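Local coordinates for poly-beta-hydroxybuterate polymerase (Cupriavidus necator, PDB 5T6O), which probably works as an acyltransferase that polymerises hydroxybutyryl units into polyhydroxybutyrate, the chain here being its catalytic alpha/beta hydrolase domain, at residues C46-Q56 against D221-L232; K298-S306 against R321-L329. The protein carries 1 engineered substitution. All coordinates share one frame; numbering follows the deposited sequence.

Overall arrangement
Both contacts belong to the catalytic alpha/beta hydrolase domain and come one after the other along the chain, interaction 1 closing before interaction 2 opens. Their centres lie about 26 Å apart, and the nearest atoms are about 9 Å apart without touching. Interaction 1 is the deeper, its centre about 12 Å from that of the chain: it ties the loop after strand 40-43 of the main sheet to helix 220-227 and strand 230-233, outside that sheet. Interaction 2, its centre about 18 Å from that of the chain, lies within the main sheet. There strand 322-325 pairs antiparallel with 299-304, building the sheet out toward the strand outermost in this chain, 341-344.

Interaction 1: C46-Q56 against D221-L232; sequences CINKYYILDLQ and DLLFWNGDATNL
The W225 indole, sandwiched between N48 and I52, is the tight part of the contact. I52 CB sits over one face, 3.4 Å from W225 CE2, in a CH-pi contact; N48 CB covers the opposite face. In the ring plane, W225 NE1 donates to K49 O (2.8 Å, 160° at the hydrogen), which fixes the indole's rotation. Its pyrrole edge meets the Y51 face, T-shaped with planes at 81°.

D228, centring an inverse gamma turn just after helix 220-227, joins two loop side chains. Y51 OH donates to the anti lone pair of D228 OD2 (2.7 Å); K49 NZ forms a salt bridge with D228 OD1 (2.9 Å) and also donates to V385 O and A387 O. One water links K49 N to W225 O and D228 O, another C46 O to N231 O. T230 OG1, between its backbone N and carbonyl carbon (chi1 57°), donates to C46 O (2.9 Å).

Toward the partly exposed Q56 the fit is looser: L55 CD2 touches the carboxylate of D221. The loop after strand 40-43 of this alpha/beta hydrolase fold thus rests on helix 220-227; I309 of helix 308-312 packs on I52 and W225, and strand 188-191 pairs with T230 and L232.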
loop_
_atom_site.group_PDB
_atom_site.type_symbol
_atom_site.label_atom_id
_atom_site.label_comp_id
_atom_site.label_asym_id
_atom_site.label_seq_id
_atom_site.Cartn_x
_atom_site.Cartn_y
_atom_site.Cartn_z
ATOM N N CYS A 46 -12.698 -3.613 27.047
ATOM C CA CYS A 46 -13.625 -2.680 27.683
ATOM C C CYS A 46 -14.071 -1.585 26.722
ATOM O O CYS A 46 -14.804 -0.672 27.124
ATOM C CB CYS A 46 -12.995 -2.073 28.937
ATOM S SG CYS A 46 -11.381 -1.268 28.646
ATOM N N ILE A 47 -13.630 -1.672 25.471
ATOM C CA ILE A 47 -14.182 -0.925 24.346
ATOM C C ILE A 47 -15.251 -1.812 23.715
ATOM O O ILE A 47 -14.939 -2.893 23.215
ATOM C CB ILE A 47 -13.065 -0.562 23.353
ATOM C CG1 ILE A 47 -12.076 0.398 24.040
ATOM C CG2 ILE A 47 -13.628 0.002 22.055
ATOM C CD1 ILE A 47 -10.751 0.588 23.291
ATOM N N ASN A 48 -16.513 -1.363 23.747
ATOM C CA ASN A 48 -17.691 -2.234 23.676
ATOM C C ASN A 48 -17.664 -3.278 24.796
ATOM O O ASN A 48 -16.799 -3.233 25.678
ATOM C CB ASN A 48 -17.838 -2.914 22.307
ATOM C CG ASN A 48 -18.287 -1.946 21.227
ATOM O OD1 ASN A 48 -19.259 -1.195 21.399
ATOM N ND2 ASN A 48 -17.581 -1.950 20.119
ATOM N N LYS A 49 -18.614 -4.204 24.790
ATOM C CA LYS A 49 -18.801 -5.110 25.916
ATOM C C LYS A 49 -18.349 -6.529 25.589
ATOM O O LYS A 49 -18.072 -6.880 24.442
ATOM C CB LYS A 49 -20.268 -5.104 26.356
ATOM C CG LYS A 49 -20.675 -3.723 26.892
ATOM C CD LYS A 49 -22.179 -3.604 27.022
ATOM C CE LYS A 49 -22.552 -2.211 27.536
ATOM N NZ LYS A 49 -24.027 -2.144 27.760
ATOM N N TYR A 50 -18.305 -7.363 26.636
ATOM C CA TYR A 50 -17.641 -8.663 26.521
ATOM C C TYR A 50 -18.336 -9.616 25.562
ATOM O O TYR A 50 -17.687 -10.542 25.057
ATOM C CB TYR A 50 -17.546 -9.340 27.891
ATOM C CG TYR A 50 -18.811 -10.032 28.364
ATOM C CD1 TYR A 50 -19.126 -11.333 27.949
ATOM C CD2 TYR A 50 -19.678 -9.400 29.248
ATOM C CE1 TYR A 50 -20.277 -11.956 28.376
ATOM C CE2 TYR A 50 -20.825 -10.023 29.688
ATOM C CZ TYR A 50 -21.115 -11.305 29.251
ATOM O OH TYR A 50 -22.254 -11.920 29.701
ATOM N N TYR A 51 -19.636 -9.440 25.329
ATOM C CA TYR A 51 -20.435 -10.523 24.773
ATOM C C TYR A 51 -20.212 -10.735 23.282
ATOM O O TYR A 51 -20.843 -11.627 22.703
ATOM C CB TYR A 51 -21.919 -10.293 25.072
ATOM C CG TYR A 51 -22.532 -9.045 24.484
ATOM C CD1 TYR A 51 -23.038 -9.043 23.183
ATOM C CD2 TYR A 51 -22.686 -7.894 25.251
ATOM C CE1 TYR A 51 -23.621 -7.918 22.647
ATOM C CE2 TYR A 51 -23.286 -6.751 24.716
ATOM C CZ TYR A 51 -23.745 -6.774 23.418
ATOM O OH TYR A 51 -24.330 -5.656 22.872
ATOM N N ILE A 52 -19.310 -9.972 22.651
ATOM C CA ILE A 52 -18.794 -10.424 21.361
ATOM C C ILE A 52 -18.229 -11.837 21.496
ATOM O O ILE A 52 -18.246 -12.615 20.536
ATOM C CB ILE A 52 -17.735 -9.435 20.808
ATOM C CG1 ILE A 52 -17.366 -9.778 19.355
ATOM C CG2 ILE A 52 -16.471 -9.433 21.685
ATOM C CD1 ILE A 52 -18.546 -9.841 18.416
ATOM N N LEU A 53 -17.770 -12.205 22.695
ATOM C CA LEU A 53 -17.238 -13.541 22.961
ATOM C C LEU A 53 -18.309 -14.543 23.366
ATOM O O LEU A 53 -17.994 -15.726 23.509
ATOM C CB LEU A 53 -16.184 -13.481 24.070
ATOM C CG LEU A 53 -14.984 -12.585 23.762
ATOM C CD1 LEU A 53 -14.011 -12.605 24.908
ATOM C CD2 LEU A 53 -14.315 -13.063 22.470
ATOM N N ASP A 54 -19.548 -14.100 23.577
ATOM C CA ASP A 54 -20.666 -14.998 23.906
ATOM C C ASP A 54 -21.905 -14.479 23.179
ATOM O O ASP A 54 -22.927 -14.174 23.776
ATOM C CB ASP A 54 -20.897 -15.070 25.418
ATOM C CG ASP A 54 -22.047 -16.014 25.797
ATOM O OD1 ASP A 54 -22.268 -16.999 25.071
ATOM O OD2 ASP A 54 -22.734 -15.764 26.816
ATOM N N LEU A 55 -21.793 -14.338 21.856
ATOM C CA LEU A 55 -22.768 -13.543 21.114
ATOM C C LEU A 55 -24.110 -14.261 21.035
ATOM O O LEU A 55 -24.976 -14.051 21.887
ATOM C CB LEU A 55 -22.209 -13.201 19.722
ATOM C CG LEU A 55 -22.972 -12.134 18.928
ATOM C CD1 LEU A 55 -23.211 -10.861 19.750
ATOM C CD2 LEU A 55 -22.228 -11.801 17.632
ATOM N N GLN A 56 -24.305 -15.111 20.053
ATOM C CA GLN A 56 -25.451 -16.002 20.097
ATOM C C GLN A 56 -24.970 -17.426 20.351
ATOM O O GLN A 56 -23.772 -17.706 20.246
ATOM C CB GLN A 56 -26.251 -15.912 18.792
ATOM C CG GLN A 56 -26.764 -14.501 18.519
ATOM C CD GLN A 56 -27.626 -14.422 17.286
ATOM O OE1 GLN A 56 -27.288 -13.737 16.324
ATOM N NE2 GLN A 56 -28.757 -15.123 17.306
ATOM N N ASP A 221 -26.085 -8.648 14.246
ATOM C CA ASP A 221 -25.677 -8.822 15.637
ATOM C C ASP A 221 -24.321 -8.177 15.894
ATOM O O ASP A 221 -24.088 -7.649 16.990
ATOM C CB ASP A 221 -25.693 -10.303 16.054
ATOM C CG ASP A 221 -24.852 -11.212 15.162
ATOM O OD1 ASP A 221 -24.158 -10.738 14.243
ATOM O OD2 ASP A 221 -24.877 -12.439 15.407
ATOM N N LEU A 222 -23.435 -8.165 14.894
ATOM C CA LEU A 222 -22.211 -7.379 15.017
ATOM C C LEU A 222 -22.537 -5.905 15.204
ATOM O O LEU A 222 -21.963 -5.239 16.069
ATOM C CB LEU A 222 -21.315 -7.586 13.789
ATOM C CG LEU A 222 -19.932 -6.925 13.756
ATOM C CD1 LEU A 222 -19.062 -7.663 12.749
ATOM C CD2 LEU A 222 -20.018 -5.467 13.355
ATOM N N LEU A 223 -23.445 -5.371 14.386
ATOM C CA LEU A 223 -23.771 -3.951 14.491
ATOM C C LEU A 223 -24.423 -3.633 15.836
ATOM O O LEU A 223 -24.176 -2.573 16.424
ATOM C CB LEU A 223 -24.674 -3.538 13.329
ATOM C CG LEU A 223 -24.013 -3.626 11.939
ATOM C CD1 LEU A 223 -25.009 -3.282 10.840
ATOM C CD2 LEU A 223 -22.832 -2.704 11.890
ATOM N N PHE A 224 -25.248 -4.544 16.344
ATOM C CA PHE A 224 -25.832 -4.346 17.667
ATOM C C PHE A 224 -24.755 -4.265 18.739
ATOM O O PHE A 224 -24.754 -3.344 19.569
ATOM C CB PHE A 224 -26.819 -5.471 17.983
ATOM C CG PHE A 224 -27.262 -5.497 19.417
ATOM C CD1 PHE A 224 -28.225 -4.603 19.876
ATOM C CD2 PHE A 224 -26.724 -6.418 20.309
ATOM C CE1 PHE A 224 -28.633 -4.619 21.192
ATOM C CE2 PHE A 224 -27.136 -6.437 21.636
ATOM C CZ PHE A 224 -28.100 -5.541 22.070
ATOM N N TRP A 225 -23.823 -5.227 18.737
ATOM C CA TRP A 225 -22.716 -5.203 19.689
ATOM C C TRP A 225 -21.894 -3.930 19.545
ATOM O O TRP A 225 -21.600 -3.250 20.532
ATOM C CB TRP A 225 -21.824 -6.428 19.486
ATOM C CG TRP A 225 -20.518 -6.323 20.203
ATOM C CD1 TRP A 225 -20.314 -6.430 21.561
ATOM C CD2 TRP A 225 -19.229 -6.083 19.619
ATOM N NE1 TRP A 225 -18.977 -6.255 21.845
ATOM C CE2 TRP A 225 -18.292 -6.056 20.675
ATOM C CE3 TRP A 225 -18.773 -5.895 18.297
ATOM C CZ2 TRP A 225 -16.925 -5.869 20.458
ATOM C CZ3 TRP A 225 -17.416 -5.690 18.084
ATOM C CH2 TRP A 225 -16.505 -5.685 19.160
ATOM N N ASN A 226 -21.520 -3.584 18.316
ATOM C CA ASN A 226 -20.726 -2.375 18.136
ATOM C C ASN A 226 -21.492 -1.135 18.576
ATOM O O ASN A 226 -20.888 -0.183 19.084
ATOM C CB ASN A 226 -20.298 -2.243 16.676
ATOM C CG ASN A 226 -19.393 -1.064 16.448
ATOM O OD1 ASN A 226 -18.208 -1.110 16.781
ATOM N ND2 ASN A 226 -19.937 -0.003 15.856
ATOM N N GLY A 227 -22.809 -1.119 18.378
ATOM C CA GLY A 227 -23.615 0.031 18.754
ATOM C C GLY A 227 -23.880 0.152 20.234
ATOM O O GLY A 227 -24.298 1.216 20.695
ATOM N N ASP A 228 -23.638 -0.925 20.979
ATOM C CA ASP A 228 -23.816 -0.992 22.433
ATOM C C ASP A 228 -22.538 -0.415 23.056
ATOM O O ASP A 228 -21.627 -1.122 23.492
ATOM C CB ASP A 228 -24.095 -2.436 22.841
ATOM C CG ASP A 228 -24.580 -2.582 24.274
ATOM O OD1 ASP A 228 -24.649 -1.576 25.006
ATOM O OD2 ASP A 228 -24.891 -3.735 24.667
ATOM N N ALA A 229 -22.450 0.912 23.053
ATOM C CA ALA A 229 -21.168 1.568 23.301
ATOM C C ALA A 229 -20.817 1.592 24.790
ATOM O O ALA A 229 -21.673 1.479 25.663
ATOM C CB ALA A 229 -21.187 3.000 22.763
ATOM N N THR A 230 -19.522 1.733 25.074
ATOM C CA THR A 230 -19.057 1.824 26.446
ATOM C C THR A 230 -18.354 3.156 26.650
ATOM O O THR A 230 -17.839 3.751 25.703
ATOM C CB THR A 230 -18.123 0.668 26.803
ATOM O OG1 THR A 230 -17.012 0.649 25.890
ATOM C CG2 THR A 230 -18.902 -0.657 26.723
ATOM N N ASN A 231 -18.359 3.626 27.891
ATOM C CA ASN A 231 -17.619 4.830 28.251
ATOM C C ASN A 231 -16.199 4.481 28.656
ATOM O O ASN A 231 -15.969 3.489 29.349
ATOM C CB ASN A 231 -18.289 5.565 29.406
ATOM C CG ASN A 231 -19.571 6.248 28.992
ATOM O OD1 ASN A 231 -19.648 6.834 27.909
ATOM N ND2 ASN A 231 -20.592 6.159 29.844
ATOM N N LEU A 232 -15.255 5.333 28.256
ATOM C CA LEU A 232 -13.889 5.220 28.738
ATOM C C LEU A 232 -13.606 6.378 29.676
ATOM O O LEU A 232 -13.883 7.525 29.312
ATOM C CB LEU A 232 -12.882 5.249 27.586
ATOM C CG LEU A 232 -12.972 4.163 26.507
ATOM C CD1 LEU A 232 -11.854 4.356 25.485
ATOM C CD2 LEU A 232 -12.905 2.758 27.144
HETATM O O HOH W 1 -15.638 0.744 29.374
HETATM O O HOH W 2 -20.934 -3.745 23.325
#

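Interaction 2: K298-S306 against R321-L329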
loop_
_atom_site.group_PDB
_atom_site.type_symbol
_atom_site.label_atom_id
_atom_site.label_comp_id
_atom_site.label_asym_id
_atom_site.label_seq_id
_atom_site.Cartn_x
_atom_site.Cartn_y
_atom_site.Cartn_z
ATOM N N LYS A 298 7.408 -20.481 24.739
ATOM C CA LYS A 298 7.027 -21.159 23.505
ATOM C C LYS A 298 5.809 -20.483 22.886
ATOM O O LYS A 298 4.720 -20.492 23.474
ATOM C CB LYS A 298 6.737 -22.632 23.786
ATOM C CG LYS A 298 6.540 -23.467 22.533
ATOM N N LEU A 299 5.989 -19.903 21.701
ATOM C CA LEU A 299 4.941 -19.134 21.048
ATOM C C LEU A 299 4.377 -19.923 19.876
ATOM O O LEU A 299 5.093 -20.674 19.210
ATOM C CB LEU A 299 5.467 -17.788 20.540
ATOM C CG LEU A 299 6.299 -16.987 21.533
ATOM C CD1 LEU A 299 6.743 -15.657 20.897
ATOM C CD2 LEU A 299 5.493 -16.752 22.804
ATOM N N ARG A 300 3.086 -19.742 19.637
ATOM C CA ARG A 300 2.412 -20.251 18.449
ATOM C C ARG A 300 1.668 -19.088 17.822
ATOM O O ARG A 300 0.990 -18.336 18.531
ATOM C CB ARG A 300 1.440 -21.381 18.801
ATOM C CG ARG A 300 0.658 -21.934 17.606
ATOM C CD ARG A 300 0.074 -23.308 17.936
ATOM N NE ARG A 300 -0.610 -23.929 16.797
ATOM C CZ ARG A 300 0.007 -24.544 15.796
ATOM N NH1 ARG A 300 1.333 -24.625 15.773
ATOM N NH2 ARG A 300 -0.700 -25.086 14.812
ATOM N N PHE A 301 1.822 -18.903 16.511
ATOM C CA PHE A 301 1.057 -17.876 15.808
ATOM C C PHE A 301 0.143 -18.540 14.790
ATOM O O PHE A 301 0.585 -19.405 14.025
ATOM C CB PHE A 301 1.946 -16.854 15.100
ATOM C CG PHE A 301 1.158 -15.714 14.511
ATOM C CD1 PHE A 301 0.847 -14.606 15.286
ATOM C CD2 PHE A 301 0.695 -15.772 13.204
ATOM C CE1 PHE A 301 0.098 -13.570 14.757
ATOM C CE2 PHE A 301 -0.052 -14.739 12.664
ATOM C CZ PHE A 301 -0.352 -13.637 13.447
ATOM N N VAL A 302 -1.122 -18.125 14.772
ATOM C CA VAL A 302 -2.116 -18.695 13.870
ATOM C C VAL A 302 -2.893 -17.549 13.241
ATOM O O VAL A 302 -3.304 -16.614 13.934
ATOM C CB VAL A 302 -3.049 -19.681 14.596
ATOM C CG1 VAL A 302 -4.172 -20.135 13.671
ATOM C CG2 VAL A 302 -2.251 -20.879 15.107
ATOM N N LEU A 303 -3.057 -17.608 11.923
ATOM C CA LEU A 303 -3.727 -16.579 11.138
ATOM C C LEU A 303 -5.059 -17.130 10.645
ATOM O O LEU A 303 -5.082 -18.142 9.939
ATOM C CB LEU A 303 -2.854 -16.179 9.947
ATOM C CG LEU A 303 -3.314 -15.048 9.033
ATOM C CD1 LEU A 303 -3.445 -13.773 9.838
ATOM C CD2 LEU A 303 -2.292 -14.876 7.899
ATOM N N GLY A 304 -6.156 -16.476 11.018
ATOM C CA GLY A 304 -7.461 -16.833 10.495
ATOM C C GLY A 304 -7.799 -15.993 9.279
ATOM O O GLY A 304 -7.355 -14.865 9.148
ATOM N N ALA A 305 -8.592 -16.561 8.375
ATOM C CA ALA A 305 -9.059 -15.774 7.246
ATOM C C ALA A 305 -10.125 -14.772 7.698
ATOM O O ALA A 305 -10.737 -14.921 8.759
ATOM C CB ALA A 305 -9.627 -16.682 6.150
ATOM N N SER A 306 -10.294 -13.715 6.888
ATOM C CA SER A 306 -11.369 -12.719 6.966
ATOM C C SER A 306 -11.092 -11.601 7.976
ATOM O O SER A 306 -9.945 -11.396 8.391
ATOM C CB SER A 306 -12.722 -13.393 7.260
ATOM O OG SER A 306 -13.797 -12.532 6.889
ATOM N N ARG A 321 -14.546 -20.835 5.978
ATOM C CA ARG A 321 -13.287 -20.094 5.909
ATOM C C ARG A 321 -12.079 -21.020 6.008
ATOM O O ARG A 321 -12.163 -22.193 5.628
ATOM C CB ARG A 321 -13.232 -19.005 6.984
ATOM C CG ARG A 321 -14.527 -18.160 7.065
ATOM C CD ARG A 321 -14.342 -16.857 7.810
ATOM N NE ARG A 321 -15.574 -16.070 7.789
ATOM C CZ ARG A 321 -15.979 -15.338 6.759
ATOM N NH1 ARG A 321 -15.251 -15.270 5.651
ATOM N NH2 ARG A 321 -17.125 -14.674 6.836
ATOM N N SER A 322 -10.958 -20.498 6.502
ATOM C CA SER A 322 -9.709 -21.244 6.567
ATOM C C SER A 322 -8.797 -20.552 7.576
ATOM O O SER A 322 -9.149 -19.513 8.144
ATOM C CB SER A 322 -9.066 -21.333 5.179
ATOM O OG SER A 322 -8.781 -20.042 4.663
ATOM N N HIS A 323 -7.615 -21.135 7.791
ATOM C CA HIS A 323 -6.610 -20.540 8.666
ATOM C C HIS A 323 -5.244 -21.094 8.281
ATOM O O HIS A 323 -5.138 -22.162 7.671
ATOM C CB HIS A 323 -6.918 -20.813 10.147
ATOM C CG HIS A 323 -6.869 -22.267 10.513
ATOM N ND1 HIS A 323 -7.897 -23.145 10.231
ATOM C CD2 HIS A 323 -5.912 -22.996 11.137
ATOM C CE1 HIS A 323 -7.577 -24.350 10.674
ATOM N NE2 HIS A 323 -6.374 -24.287 11.224
ATOM N N TRP A 324 -4.195 -20.348 8.626
ATOM C CA TRP A 324 -2.821 -20.725 8.288
ATOM C C TRP A 324 -2.022 -21.060 9.543
ATOM O O TRP A 324 -2.174 -20.401 10.576
ATOM C CB TRP A 324 -2.085 -19.595 7.558
ATOM C CG TRP A 324 -2.545 -19.291 6.164
ATOM C CD1 TRP A 324 -1.957 -19.699 4.990
ATOM C CD2 TRP A 324 -3.664 -18.480 5.796
ATOM N NE1 TRP A 324 -2.654 -19.192 3.916
ATOM C CE2 TRP A 324 -3.708 -18.447 4.383
ATOM C CE3 TRP A 324 -4.640 -17.785 6.524
ATOM C CZ2 TRP A 324 -4.695 -17.750 3.686
ATOM C CZ3 TRP A 324 -5.613 -17.084 5.830
ATOM C CH2 TRP A 324 -5.633 -17.075 4.421
ATOM N N THR A 325 -1.127 -22.052 9.438
ATOM C CA THR A 325 -0.192 -22.357 10.509
ATOM C C THR A 325 1.225 -22.407 9.954
ATOM O O THR A 325 1.447 -22.718 8.777
ATOM C CB THR A 325 -0.503 -23.700 11.210
ATOM O OG1 THR A 325 -0.372 -24.782 10.276
ATOM C CG2 THR A 325 -1.918 -23.700 11.826
ATOM N N ASN A 326 2.183 -22.097 10.825
ATOM C CA ASN A 326 3.604 -22.243 10.511
ATOM C C ASN A 326 4.350 -22.246 11.836
ATOM O O ASN A 326 4.250 -21.280 12.598
ATOM C CB ASN A 326 4.088 -21.109 9.595
ATOM C CG ASN A 326 5.556 -21.261 9.171
ATOM O OD1 ASN A 326 6.256 -22.188 9.585
ATOM N ND2 ASN A 326 6.016 -20.344 8.317
ATOM N N ASP A 327 5.078 -23.331 12.121
ATOM C CA ASP A 327 5.799 -23.444 13.385
ATOM C C ASP A 327 7.037 -22.560 13.430
ATOM O O ASP A 327 7.476 -22.194 14.525
ATOM C CB ASP A 327 6.194 -24.899 13.644
ATOM C CG ASP A 327 5.008 -25.767 14.026
ATOM O OD1 ASP A 327 3.863 -25.266 14.002
ATOM O OD2 ASP A 327 5.219 -26.960 14.341
ATOM N N ALA A 328 7.605 -22.211 12.279
ATOM C CA ALA A 328 8.713 -21.269 12.243
ATOM C C ALA A 328 8.212 -19.850 12.497
ATOM O O ALA A 328 7.079 -19.496 12.164
ATOM C CB ALA A 328 9.432 -21.335 10.896
ATOM N N LEU A 329 9.075 -19.030 13.092
ATOM C CA LEU A 329 8.716 -17.679 13.516
ATOM C C LEU A 329 9.808 -16.712 13.073
ATOM O O LEU A 329 10.573 -16.194 13.896
ATOM C CB LEU A 329 8.494 -17.633 15.030
ATOM C CG LEU A 329 7.342 -18.500 15.570
ATOM C CD1 LEU A 329 7.309 -18.544 17.099
ATOM C CD2 LEU A 329 6.009 -17.999 15.039
HETATM O O HOH W 3 5.296 -22.091 16.926
HETATM O O HOH W 4 1.392 -26.503 12.884
HETATM O O HOH W 5 1.179 -21.945 13.610
HETATM O O HOH W 6 3.463 -21.025 15.215
#
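L303 lies alongside the indole of W324, both side chains pointing the same way from neighbouring strands, with L303 CG 3.9 Å from W324 CE3. The indole extends along the sheet until CZ3 reaches A305, whose CB is 4.0 Å from W324 CZ3. W336 and L337 of helix 333-339 pack on both L303 and W324.

The same two residues form an antiparallel hydrogen-bonded pair: W324 N donates to L303 O at 2.7 Å, and L303 N returns to W324 O. A305 N to S322 O continues the ladder at 3.0 Å. On the other face G304 and H323 make a non-hydrogen-bonded pair, their CA atoms 4.2 Å apart; H323 ND1 donates to G345 O, outside the pair. This edge of the main sheet also meets other subunits: W324 packs on D163 of one, and R321 NH1 forms a salt bridge with E342 of another.

Beyond T325 the strands part and water fills in for direct pairing. One water links F301 O to N326 N, another N326 O to F301 N, a third L299 O to D327 O. Where the chain turns away, N326 OD1 accepts from A328 N in an Asx turn.

R300, extended from CG to NE, reaches across: R300 NH1 forms a salt bridge with D327 OD1, 3.2 Å. OD1 lies in the guanidinium plane, though the carboxylate is turned 76° to it, and a water bridges R300 NH2 and D327 OD1. Direct backbone bonds thus join one half of the pair, whereas water bridges and the R300 salt bridges to D327 and D350 join the half that is on the whole more exposed.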